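Local coordinates for Glyoxalase/bleomycin resistance protein/dioxygenase (Alicyclobacillus acidocaldarius subsp. acidocaldarius, PDB 3RRI), which is of unknown specific function but belongs to the vicinal oxygen chelate superfamily of metalloenzymes and may act as a dioxygenase, at residues R5-F11 with F48-L52; H70-R76 with L122-Y128; P94-S100 with E111-I116. All blocks are in the same frame, centred on the assembly; numbering follows the deposited sequence. Where two conformers were deposited one is given.

Contact 1. Residues R5-F11 with F48-L52; sequences RNPNDVF and FGDQL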
loop_
_atom_site.group_PDB
_atom_site.type_symbol
_atom_site.label_atom_id
_atom_site.label_comp_id
_atom_site.label_asym_id
_atom_site.label_seq_id
_atom_site.Cartn_x
_atom_site.Cartn_y
_atom_site.Cartn_z
ATOM N N ARG A 5 -10.811 -0.934 -3.551
ATOM C CA ARG A 5 -11.551 -1.611 -2.477
ATOM C C ARG A 5 -10.582 -1.974 -1.341
ATOM O O ARG A 5 -9.360 -2.067 -1.536
ATOM C CB ARG A 5 -12.238 -2.875 -2.984
ATOM C CG ARG A 5 -11.310 -3.944 -3.473
ATOM C CD ARG A 5 -12.026 -5.154 -4.001
ATOM N NE ARG A 5 -11.047 -6.173 -4.421
ATOM C CZ ARG A 5 -11.315 -7.408 -4.782
ATOM N NH1 ARG A 5 -12.529 -7.905 -4.706
ATOM N NH2 ARG A 5 -10.323 -8.224 -5.159
ATOM N N ASN A 6 -11.129 -2.171 -0.137
ATOM C CA ASN A 6 -10.305 -2.538 1.013
ATOM C C ASN A 6 -9.663 -3.903 0.836
ATOM O O ASN A 6 -10.347 -4.919 0.788
ATOM C CB ASN A 6 -11.162 -2.523 2.294
ATOM C CG ASN A 6 -10.341 -2.666 3.554
ATOM O OD1 ASN A 6 -9.185 -3.074 3.544
ATOM N ND2 ASN A 6 -10.983 -2.377 4.688
ATOM N N PRO A 7 -8.325 -3.954 0.751
ATOM C CA PRO A 7 -7.697 -5.247 0.592
ATOM C C PRO A 7 -7.769 -6.172 1.776
ATOM O O PRO A 7 -7.456 -7.336 1.634
ATOM C CB PRO A 7 -6.225 -4.892 0.355
ATOM C CG PRO A 7 -6.044 -3.619 0.973
ATOM C CD PRO A 7 -7.324 -2.890 0.925
ATOM N N ASN A 8 -8.179 -5.635 2.934
ATOM C CA ASN A 8 -8.240 -6.388 4.173
ATOM C C ASN A 8 -9.568 -7.118 4.389
ATOM O O ASN A 8 -9.617 -8.023 5.193
ATOM C CB ASN A 8 -7.999 -5.451 5.361
ATOM C CG ASN A 8 -6.527 -5.062 5.533
ATOM O OD1 ASN A 8 -5.726 -5.093 4.583
ATOM N ND2 ASN A 8 -6.166 -4.707 6.761
ATOM N N ASP A 9 -10.614 -6.719 3.667
ATOM C CA ASP A 9 -11.934 -7.361 3.714
ATOM C C ASP A 9 -12.000 -8.449 2.631
ATOM O O ASP A 9 -11.116 -8.527 1.748
ATOM C CB ASP A 9 -13.066 -6.344 3.478
ATOM C CG ASP A 9 -13.193 -5.296 4.591
ATOM O OD1 ASP A 9 -12.658 -5.530 5.711
ATOM O OD2 ASP A 9 -13.827 -4.257 4.339
ATOM N N VAL A 10 -13.054 -9.253 2.621
ATOM C CA VAL A 10 -13.342 -10.122 1.469
ATOM C C VAL A 10 -14.829 -10.039 1.149
ATOM O O VAL A 10 -15.656 -9.891 2.061
ATOM C CB VAL A 10 -12.900 -11.572 1.669
ATOM C CG1 VAL A 10 -11.406 -11.636 1.974
ATOM C CG2 VAL A 10 -13.740 -12.276 2.738
ATOM N N PHE A 11 -15.171 -10.065 -0.135
ATOM C CA PHE A 11 -16.514 -10.373 -0.569
ATOM C C PHE A 11 -16.763 -11.840 -0.354
ATOM O O PHE A 11 -15.851 -12.660 -0.483
ATOM C CB PHE A 11 -16.657 -10.083 -2.089
ATOM C CG PHE A 11 -18.095 -10.018 -2.557
ATOM C CD1 PHE A 11 -18.715 -8.800 -2.730
ATOM C CD2 PHE A 11 -18.816 -11.161 -2.875
ATOM C CE1 PHE A 11 -20.020 -8.712 -3.152
ATOM C CE2 PHE A 11 -20.112 -11.100 -3.295
ATOM C CZ PHE A 11 -20.718 -9.875 -3.466
ATOM N N PHE A 48 -9.929 -16.121 -6.040
ATOM C CA PHE A 48 -9.250 -14.895 -6.480
ATOM C C PHE A 48 -9.112 -13.858 -5.364
ATOM O O PHE A 48 -9.047 -12.657 -5.603
ATOM C CB PHE A 48 -9.960 -14.276 -7.703
ATOM C CG PHE A 48 -10.029 -15.185 -8.891
ATOM C CD1 PHE A 48 -9.066 -15.097 -9.874
ATOM C CD2 PHE A 48 -11.019 -16.136 -9.027
ATOM C CE1 PHE A 48 -9.121 -15.960 -10.983
ATOM C CE2 PHE A 48 -11.073 -16.991 -10.148
ATOM C CZ PHE A 48 -10.113 -16.863 -11.123
ATOM N N GLY A 49 -9.043 -14.355 -4.129
ATOM C CA GLY A 49 -8.843 -13.490 -2.965
ATOM C C GLY A 49 -10.124 -13.143 -2.227
ATOM O O GLY A 49 -10.053 -12.567 -1.135
ATOM N N ASP A 50 -11.268 -13.440 -2.822
ATOM C CA ASP A 50 -12.588 -13.333 -2.139
ATOM C C ASP A 50 -12.981 -14.750 -1.684
ATOM O O ASP A 50 -12.245 -15.721 -1.913
ATOM C CB ASP A 50 -13.595 -12.667 -3.047
ATOM C CG ASP A 50 -13.284 -11.208 -3.233
ATOM O OD1 ASP A 50 -13.251 -10.461 -2.255
ATOM O OD2 ASP A 50 -13.039 -10.749 -4.356
ATOM N N GLN A 51 -14.086 -14.892 -0.927
ATOM C CA GLN A 51 -14.501 -16.195 -0.464
ATOM C C GLN A 51 -15.714 -16.699 -1.253
ATOM O O GLN A 51 -16.733 -16.008 -1.341
ATOM C CB GLN A 51 -14.872 -16.156 1.044
ATOM C CG GLN A 51 -15.197 -17.542 1.559
ATOM C CD GLN A 51 -15.949 -17.549 2.895
ATOM O OE1 GLN A 51 -16.889 -16.791 3.114
ATOM N NE2 GLN A 51 -15.552 -18.462 3.751
ATOM N N LEU A 52 -15.597 -17.904 -1.827
ATOM C CA LEU A 52 -16.745 -18.579 -2.433
ATOM C C LEU A 52 -17.059 -19.805 -1.577
ATOM O O LEU A 52 -16.165 -20.536 -1.191
ATOM C CB LEU A 52 -16.410 -19.000 -3.882
ATOM C CG LEU A 52 -17.559 -19.627 -4.647
ATOM C CD1 LEU A 52 -18.740 -18.665 -4.920
ATOM C CD2 LEU A 52 -16.981 -20.197 -5.997
HETATM O O HOH W 1 -11.015 -10.805 -6.077
#

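Contact 2. Residues H70-R76 with L122-Y128; sequences HFGITFR and LLEFKYY. With ACT (acetate ion), chain D.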
loop_
_atom_site.group_PDB
_atom_site.type_symbol
_atom_site.label_atom_id
_atom_site.label_comp_id
_atom_site.label_asym_id
_atom_site.label_seq_id
_atom_site.Cartn_x
_atom_site.Cartn_y
_atom_site.Cartn_z
ATOM N N HIS A 70 -25.242 -14.405 -11.885
ATOM C CA HIS A 70 -23.890 -14.800 -12.234
ATOM C C HIS A 70 -22.916 -14.028 -11.360
ATOM O O HIS A 70 -23.329 -13.078 -10.691
ATOM C CB HIS A 70 -23.574 -14.571 -13.735
ATOM C CG HIS A 70 -23.904 -13.209 -14.263
ATOM N ND1 HIS A 70 -25.041 -12.979 -15.003
ATOM C CD2 HIS A 70 -23.209 -12.036 -14.267
ATOM C CE1 HIS A 70 -25.048 -11.718 -15.403
ATOM N NE2 HIS A 70 -23.951 -11.125 -14.973
ATOM N N PHE A 71 -21.658 -14.447 -11.321
ATOM C CA PHE A 71 -20.663 -13.786 -10.482
ATOM C C PHE A 71 -19.294 -13.944 -11.088
ATOM O O PHE A 71 -19.090 -14.829 -11.943
ATOM C CB PHE A 71 -20.655 -14.393 -9.063
ATOM C CG PHE A 71 -20.201 -15.823 -9.010
ATOM C CD1 PHE A 71 -18.877 -16.155 -8.678
ATOM C CD2 PHE A 71 -21.108 -16.847 -9.253
ATOM C CE1 PHE A 71 -18.457 -17.499 -8.606
ATOM C CE2 PHE A 71 -20.715 -18.185 -9.200
ATOM C CZ PHE A 71 -19.368 -18.512 -8.883
ATOM N N GLY A 72 -18.345 -13.187 -10.597
ATOM C CA GLY A 72 -16.978 -13.377 -10.979
ATOM C C GLY A 72 -16.128 -12.224 -10.586
ATOM O O GLY A 72 -16.435 -11.514 -9.606
ATOM N N ILE A 73 -15.042 -12.035 -11.316
ATOM C CA ILE A 73 -14.045 -11.011 -11.042
ATOM C C ILE A 73 -13.910 -10.089 -12.230
ATOM O O ILE A 73 -13.900 -10.565 -13.378
ATOM C CB ILE A 73 -12.666 -11.606 -10.697
ATOM C CG1 ILE A 73 -12.785 -12.673 -9.598
ATOM C CG2 ILE A 73 -11.680 -10.499 -10.368
ATOM C CD1 ILE A 73 -13.292 -12.147 -8.179
ATOM N N THR A 74 -13.772 -8.801 -11.974
ATOM C CA THR A 74 -13.400 -7.807 -12.987
ATOM C C THR A 74 -11.966 -7.413 -12.725
ATOM O O THR A 74 -11.598 -6.988 -11.639
ATOM C CB THR A 74 -14.329 -6.613 -12.954
ATOM O OG1 THR A 74 -15.664 -7.069 -13.131
ATOM C CG2 THR A 74 -13.957 -5.514 -13.981
ATOM N N PHE A 75 -11.098 -7.683 -13.700
ATOM C CA PHE A 75 -9.687 -7.493 -13.518
ATOM C C PHE A 75 -9.239 -6.126 -14.008
ATOM O O PHE A 75 -9.595 -5.724 -15.103
ATOM C CB PHE A 75 -8.889 -8.546 -14.322
ATOM C CG PHE A 75 -9.101 -9.937 -13.854
ATOM C CD1 PHE A 75 -8.499 -10.386 -12.666
ATOM C CD2 PHE A 75 -9.911 -10.814 -14.561
ATOM C CE1 PHE A 75 -8.722 -11.673 -12.233
ATOM C CE2 PHE A 75 -10.118 -12.101 -14.127
ATOM C CZ PHE A 75 -9.549 -12.523 -12.949
ATOM N N ARG A 76 -8.438 -5.422 -13.210
ATOM C CA ARG A 76 -7.897 -4.130 -13.637
ATOM C C ARG A 76 -6.854 -4.327 -14.740
ATOM O O ARG A 76 -6.786 -3.529 -15.678
ATOM C CB ARG A 76 -7.267 -3.314 -12.500
ATOM C CG ARG A 76 -7.015 -1.852 -12.939
ATOM C CD ARG A 76 -6.855 -0.902 -11.775
ATOM N NE ARG A 76 -7.985 -0.933 -10.826
ATOM C CZ ARG A 76 -8.825 0.073 -10.559
ATOM N NH1 ARG A 76 -8.712 1.250 -11.184
ATOM N NH2 ARG A 76 -9.792 -0.097 -9.644
ATOM N N LEU A 122 -23.171 -19.639 -13.193
ATOM C CA LEU A 122 -22.464 -18.898 -14.243
ATOM C C LEU A 122 -21.407 -17.955 -13.635
ATOM O O LEU A 122 -21.740 -17.105 -12.792
ATOM C CB LEU A 122 -23.427 -18.110 -15.105
ATOM C CG LEU A 122 -24.417 -18.902 -15.988
ATOM C CD1 LEU A 122 -25.309 -17.936 -16.735
ATOM C CD2 LEU A 122 -23.719 -19.893 -16.967
ATOM N N LEU A 123 -20.157 -18.124 -14.075
ATOM C CA LEU A 123 -19.028 -17.299 -13.697
ATOM C C LEU A 123 -18.748 -16.365 -14.846
ATOM O O LEU A 123 -18.485 -16.838 -15.959
ATOM C CB LEU A 123 -17.802 -18.145 -13.451
ATOM C CG LEU A 123 -17.786 -19.033 -12.195
ATOM C CD1 LEU A 123 -18.765 -20.154 -12.350
ATOM C CD2 LEU A 123 -16.376 -19.534 -11.920
ATOM N N GLU A 124 -18.767 -15.066 -14.593
ATOM C CA GLU A 124 -18.389 -14.095 -15.615
ATOM C C GLU A 124 -17.123 -13.361 -15.212
ATOM O O GLU A 124 -17.000 -12.883 -14.078
ATOM C CB GLU A 124 -19.484 -13.079 -15.878
ATOM C CG GLU A 124 -19.102 -12.122 -17.017
ATOM C CD GLU A 124 -20.023 -10.926 -17.207
ATOM O OE1 GLU A 124 -20.742 -10.537 -16.250
ATOM O OE2 GLU A 124 -20.020 -10.362 -18.342
ATOM N N PHE A 125 -16.158 -13.268 -16.124
ATOM C CA PHE A 125 -14.944 -12.508 -15.910
ATOM C C PHE A 125 -14.906 -11.382 -16.893
ATOM O O PHE A 125 -15.310 -11.585 -18.043
ATOM C CB PHE A 125 -13.708 -13.402 -15.995
ATOM C CG PHE A 125 -13.732 -14.493 -14.981
ATOM C CD1 PHE A 125 -13.308 -14.219 -13.672
ATOM C CD2 PHE A 125 -14.242 -15.731 -15.259
ATOM C CE1 PHE A 125 -13.367 -15.196 -12.686
ATOM C CE2 PHE A 125 -14.289 -16.707 -14.268
ATOM C CZ PHE A 125 -13.864 -16.426 -12.973
ATOM N N LYS A 126 -14.477 -10.206 -16.450
ATOM C CA LYS A 126 -14.562 -9.003 -17.248
ATOM C C LYS A 126 -13.260 -8.200 -17.205
ATOM O O LYS A 126 -12.493 -8.278 -16.263
ATOM C CB LYS A 126 -15.687 -8.072 -16.744
ATOM C CG LYS A 126 -17.082 -8.636 -16.783
ATOM C CD LYS A 126 -18.158 -7.548 -16.569
ATOM C CE LYS A 126 -18.392 -7.324 -15.047
ATOM N NZ LYS A 126 -19.622 -6.458 -14.802
ATOM N N TYR A 127 -13.037 -7.426 -18.256
ATOM C CA TYR A 127 -12.024 -6.410 -18.291
ATOM C C TYR A 127 -12.592 -5.166 -18.966
ATOM O O TYR A 127 -13.045 -5.247 -20.120
ATOM C CB TYR A 127 -10.787 -6.905 -19.071
ATOM C CG TYR A 127 -9.830 -5.810 -19.386
ATOM C CD1 TYR A 127 -8.952 -5.346 -18.431
ATOM C CD2 TYR A 127 -9.828 -5.179 -20.649
ATOM C CE1 TYR A 127 -8.085 -4.348 -18.683
ATOM C CE2 TYR A 127 -8.959 -4.149 -20.900
ATOM C CZ TYR A 127 -8.100 -3.721 -19.910
ATOM O OH TYR A 127 -7.211 -2.688 -20.138
ATOM N N TYR A 128 -12.562 -4.008 -18.287
ATOM C CA TYR A 128 -13.065 -2.753 -18.812
ATOM C C TYR A 128 -11.927 -1.936 -19.397
ATOM O O TYR A 128 -10.864 -1.782 -18.793
ATOM C CB TYR A 128 -13.794 -1.913 -17.713
ATOM C CG TYR A 128 -15.150 -2.460 -17.325
ATOM C CD1 TYR A 128 -16.305 -1.937 -17.868
ATOM C CD2 TYR A 128 -15.257 -3.496 -16.396
ATOM C CE1 TYR A 128 -17.550 -2.436 -17.528
ATOM C CE2 TYR A 128 -16.508 -4.017 -16.028
ATOM C CZ TYR A 128 -17.653 -3.470 -16.580
ATOM O OH TYR A 128 -18.871 -3.998 -16.200
HETATM C C ACT D . -22.245 -3.651 -16.527
HETATM O O ACT D . -21.222 -3.146 -17.092
HETATM O OXT ACT D . -22.073 -4.601 -15.716
HETATM C CH3 ACT D . -23.614 -3.116 -16.802
HETATM O O HOH W 2 -11.458 -3.833 -15.670
HETATM O O HOH W 3 -9.528 -1.914 -16.541
#

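Contact 3. Residues P94-S100 with E111-I116; sequences PFYHDLS and ETFFLI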
loop_
_atom_site.group_PDB
_atom_site.type_symbol
_atom_site.label_atom_id
_atom_site.label_comp_id
_atom_site.label_asym_id
_atom_site.label_seq_id
_atom_site.Cartn_x
_atom_site.Cartn_y
_atom_site.Cartn_z
ATOM N N PRO A 94 -15.603 -25.763 -19.028
ATOM C CA PRO A 94 -16.664 -25.431 -19.970
ATOM C C PRO A 94 -16.976 -23.954 -19.989
ATOM O O PRO A 94 -17.123 -23.355 -18.928
ATOM C CB PRO A 94 -17.886 -26.219 -19.451
ATOM C CG PRO A 94 -17.345 -27.240 -18.585
ATOM C CD PRO A 94 -16.000 -26.819 -18.083
ATOM N N PHE A 95 -17.105 -23.390 -21.181
ATOM C CA PHE A 95 -17.640 -22.052 -21.387
ATOM C C PHE A 95 -19.154 -22.080 -21.632
ATOM O O PHE A 95 -19.668 -22.925 -22.382
ATOM C CB PHE A 95 -16.971 -21.383 -22.588
ATOM C CG PHE A 95 -15.572 -20.919 -22.320
ATOM C CD1 PHE A 95 -14.543 -21.830 -22.171
ATOM C CD2 PHE A 95 -15.266 -19.571 -22.209
ATOM C CE1 PHE A 95 -13.220 -21.393 -21.920
ATOM C CE2 PHE A 95 -13.968 -19.150 -21.951
ATOM C CZ PHE A 95 -12.951 -20.070 -21.785
ATOM N N TYR A 96 -19.876 -21.175 -20.982
ATOM C CA TYR A 96 -21.239 -20.841 -21.327
ATOM C C TYR A 96 -21.266 -19.856 -22.486
ATOM O O TYR A 96 -22.133 -19.933 -23.377
ATOM C CB TYR A 96 -21.969 -20.253 -20.099
ATOM C CG TYR A 96 -23.392 -19.894 -20.381
ATOM C CD1 TYR A 96 -24.362 -20.891 -20.512
ATOM C CD2 TYR A 96 -23.780 -18.566 -20.548
ATOM C CE1 TYR A 96 -25.685 -20.560 -20.794
ATOM C CE2 TYR A 96 -25.089 -18.228 -20.825
ATOM C CZ TYR A 96 -26.031 -19.229 -20.950
ATOM O OH TYR A 96 -27.334 -18.882 -21.224
ATOM N N HIS A 97 -20.355 -18.896 -22.447
ATOM C CA HIS A 97 -20.199 -17.905 -23.515
ATOM C C HIS A 97 -18.720 -17.620 -23.726
ATOM O O HIS A 97 -18.006 -17.271 -22.794
ATOM C CB HIS A 97 -20.972 -16.621 -23.184
ATOM C CG HIS A 97 -21.341 -15.804 -24.386
ATOM N ND1 HIS A 97 -20.396 -15.181 -25.178
ATOM C CD2 HIS A 97 -22.544 -15.511 -24.934
ATOM C CE1 HIS A 97 -21.004 -14.535 -26.161
ATOM N NE2 HIS A 97 -22.306 -14.728 -26.042
ATOM N N ASP A 98 -18.228 -17.785 -24.962
ATOM C CA ASP A 98 -16.825 -17.560 -25.226
ATOM C C ASP A 98 -16.526 -16.052 -25.231
ATOM O O ASP A 98 -17.431 -15.222 -25.124
ATOM C CB ASP A 98 -16.418 -18.209 -26.588
ATOM C CG ASP A 98 -14.948 -18.673 -26.623
ATOM O OD1 ASP A 98 -14.073 -18.096 -25.923
ATOM O OD2 ASP A 98 -14.641 -19.646 -27.364
ATOM N N LEU A 99 -15.255 -15.723 -25.361
ATOM C CA LEU A 99 -14.763 -14.361 -25.348
ATOM C C LEU A 99 -15.580 -13.480 -26.270
ATOM O O LEU A 99 -15.770 -13.802 -27.470
ATOM C CB LEU A 99 -13.281 -14.319 -25.767
ATOM C CG LEU A 99 -12.433 -13.097 -25.475
ATOM C CD1 LEU A 99 -12.417 -12.778 -23.968
ATOM C CD2 LEU A 99 -11.014 -13.362 -25.973
ATOM N N SER A 100 -16.046 -12.361 -25.709
ATOM C CA SER A 100 -16.937 -11.429 -26.378
ATOM C C SER A 100 -16.795 -10.015 -25.812
ATOM O O SER A 100 -16.054 -9.802 -24.859
ATOM C CB SER A 100 -18.379 -11.916 -26.220
ATOM O OG SER A 100 -19.268 -11.211 -27.063
ATOM N N GLU A 111 -14.455 -6.542 -22.261
ATOM C CA GLU A 111 -14.325 -7.924 -22.703
ATOM C C GLU A 111 -14.902 -8.805 -21.636
ATOM O O GLU A 111 -14.759 -8.504 -20.442
ATOM C CB GLU A 111 -12.869 -8.299 -22.960
ATOM C CG GLU A 111 -12.150 -7.480 -24.046
ATOM C CD GLU A 111 -11.048 -8.238 -24.808
ATOM O OE1 GLU A 111 -10.365 -7.597 -25.626
ATOM O OE2 GLU A 111 -10.857 -9.449 -24.624
ATOM N N THR A 112 -15.511 -9.921 -22.038
ATOM C CA THR A 112 -16.196 -10.802 -21.108
ATOM C C THR A 112 -16.100 -12.249 -21.604
ATOM O O THR A 112 -16.075 -12.489 -22.823
ATOM C CB THR A 112 -17.678 -10.404 -21.028
ATOM O OG1 THR A 112 -18.378 -11.271 -20.150
ATOM C CG2 THR A 112 -18.309 -10.536 -22.393
ATOM N N PHE A 113 -16.006 -13.210 -20.697
ATOM C CA PHE A 113 -16.322 -14.604 -21.013
ATOM C C PHE A 113 -17.034 -15.216 -19.815
ATOM O O PHE A 113 -16.868 -14.722 -18.695
ATOM C CB PHE A 113 -15.100 -15.433 -21.425
ATOM C CG PHE A 113 -14.009 -15.507 -20.390
ATOM C CD1 PHE A 113 -13.930 -16.570 -19.501
ATOM C CD2 PHE A 113 -13.013 -14.540 -20.334
ATOM C CE1 PHE A 113 -12.886 -16.666 -18.612
ATOM C CE2 PHE A 113 -11.995 -14.629 -19.400
ATOM C CZ PHE A 113 -11.945 -15.692 -18.552
ATOM N N PHE A 114 -17.881 -16.201 -20.068
ATOM C CA PHE A 114 -18.610 -16.902 -19.015
ATOM C C PHE A 114 -18.196 -18.361 -18.972
ATOM O O PHE A 114 -18.239 -19.052 -20.005
ATOM C CB PHE A 114 -20.101 -16.896 -19.286
ATOM C CG PHE A 114 -20.801 -15.595 -19.034
ATOM C CD1 PHE A 114 -21.668 -15.479 -17.954
ATOM C CD2 PHE A 114 -20.663 -14.524 -19.878
ATOM C CE1 PHE A 114 -22.370 -14.297 -17.722
ATOM C CE2 PHE A 114 -21.337 -13.326 -19.632
ATOM C CZ PHE A 114 -22.206 -13.223 -18.551
ATOM N N LEU A 115 -17.832 -18.845 -17.796
ATOM C CA LEU A 115 -17.649 -20.260 -17.516
ATOM C C LEU A 115 -18.915 -20.787 -16.839
ATOM O O LEU A 115 -19.771 -19.998 -16.416
ATOM C CB LEU A 115 -16.448 -20.496 -16.610
ATOM C CG LEU A 115 -15.132 -19.868 -17.034
ATOM C CD1 LEU A 115 -14.059 -20.195 -16.080
ATOM C CD2 LEU A 115 -14.758 -20.347 -18.482
ATOM N N ILE A 116 -19.059 -22.110 -16.785
ATOM C CA ILE A 116 -20.241 -22.723 -16.156
ATOM C C ILE A 116 -19.792 -23.878 -15.313
ATOM O O ILE A 116 -19.028 -24.740 -15.750
ATOM C CB ILE A 116 -21.330 -23.101 -17.219
ATOM C CG1 ILE A 116 -22.608 -23.654 -16.563
ATOM C CG2 ILE A 116 -20.749 -24.062 -18.296
ATOM C CD1 ILE A 116 -23.787 -23.841 -17.514
HETATM O O HOH W 4 -18.935 -13.524 -23.167
#

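Contact 1. Residues R5-F11 with F48-L52
Phe11 and Gln51 join where strands 10-17 and 50-56 start to run parallel, first and last in the chain but neighbours in a four-stranded sheet of order 1-4-3-2, the βαβββ topology of the vicinal oxygen chelate fold. The backbone link is Gln51 N to Phe11 O at 2.9 Å, nearly straight at 169°. One step earlier, a side chain does the work of a backbone carbonyl: Asp50 OD1 accepts the backbone N of Phe11, also at 2.9 Å, from above the carboxylate plane. The same OD1 of Asp50 lies 3.4 Å from Phe11 CB. With CG beside its own backbone N (chi1 -70°), Asp50 turns its carboxylate toward the loop that leads into strand 10-17.

The other carboxylate oxygen faces Arg5. Arg5 comes from the opposite direction, its chain extended from CG to NE, and Arg5 NH1 forms a 2.9 Å salt bridge to the syn lone pair of Asp50 OD2. The two planes stand 71° apart, and a single N-O pair makes the bond. Asp50 OD1 also receives Arg5 NH1 of the second subunit, and the relation is reciprocal; two arginines from different chains thus grip one buried carboxylate, which probably favours its charged form. Between Arg5 and Val10 the loop folds through an Asx turn, Asn6 OD1 taking the N-H of Asn8, and a type I turn. Val10 then lays CG1 3.5 Å from Gly49 O. Beside the salt bridge a water links the same two groups, accepting from Arg5 NH2 at 2.8 Å in the guanidinium plane and lying 2.7 Å from Asp50 OD2.

Contact 2. Residues H70-R76 with L122-Y128
Lys126 crosses Thr74 on the parallel strand pair 70-74 and 122-128, and its chain can be followed outward. Lys126 CB lies 3.7 Å from Thr74 OG1. A bend at chi3 (-85°) then brings Lys126 CE back to 3.3 Å from that same OG1 of Thr74. At the tip, Lys126 NZ donates to Tyr128 OH at 2.9 Å, stands 3.2 Å from OXT of a bound acetate, and bonds Gln51 OE1 of the second subunit. Tyr128 OH in turn donates to acetate O at 2.7 Å; Arg37 of the second subunit also holds this ion, which probably came from the crystallisation liquor but may mark a pocket. Thr74 CG2 touches the edge of the Tyr128 ring, 3.4 Å from CD2. In the backbone, Glu124 N donates to Phe71 O at 2.7 Å and Phe75 N to Lys126 O at 3.0 Å. Gly72 CA packs close against Glu124 O in a CA-H...O contact.

On the other face Ile73, Phe75 and Phe125 form an apolar layer. Helix 78-90 packs on Phe75, Phe125 and Tyr127; strand 110-116 flanks strand 122-128 antiparallel, and a strand of the second subunit continues the sheet beyond 70-74.

Contact 3. Residues P94-S100 with E111-I116
Phe114 takes two backbone bonds on one oxygen: Phe114 O accepts Tyr96 N at 2.9 Å and His97 N at 3.2 Å, both from the same face of the carbonyl plane. Two residues facing one make a classic beta bulge in the antiparallel pairing of strands 95-98 and 110-116. Phe114 N returns a straight bond (168°) to His97 O, and Ile116 N bonds Pro94 O at the other end. A second register shift follows before Ser100 and Thr112, which exchange a reciprocal pair of N-H...O bonds. The corner between His97 and Ser100 is braced by its own side chains and by helix 78-90: His97 donates through ND1 to Asp98 O, which lies in the plane of the His97 ring, while Asp98 OD1 takes Leu99 N at 2.7 Å and the Asp98 carboxylate reaches Tyr85 and Lys89 on the helix.

Further out lies the packing. Leu115 CD2 sits 3.6 Å above the centroid of the Phe95 ring, only 5° off the normal, a CH-pi contact. Phe95 CE2 also meets Phe113 CD1 at 3.6 Å, the two rings oblique to each other. At the strand end Pro94 CB rests 3.8 Å from Ile116 CG2, and Tyr96 CB packs against the CB atoms of Phe114 and Ile116.

Across the two segments no side-chain hydrogen bond or salt bridge appears; backbone bonds set the irregular register, and apolar and aromatic side chains fill in around it.

Overall arrangement
Contacts 2 and 3 share one sheet: strands 122-128 and 110-116 are neighbours, tied by backbone bonds and by the pair Glu124 OE2 and Thr112 OG1. Contact 1 belongs to the other sheet, about 23 Å from contact 3 between centres and across the middle of the chain, yet Phe48 and Leu52 bring it against Ile73, Phe71 and Phe125 of contact 2. Contacts 1 and 2 are buried and meet the second subunit; contact 3 is partly exposed and touches no other chain of the assembly. The chemistry follows: a buried salt bridge in contact 1, shared with the second subunit; parallel backbone pairing in contact 2, with a polar cluster on one face and aromatic packing on the other; and a bulged outer pairing in contact 3.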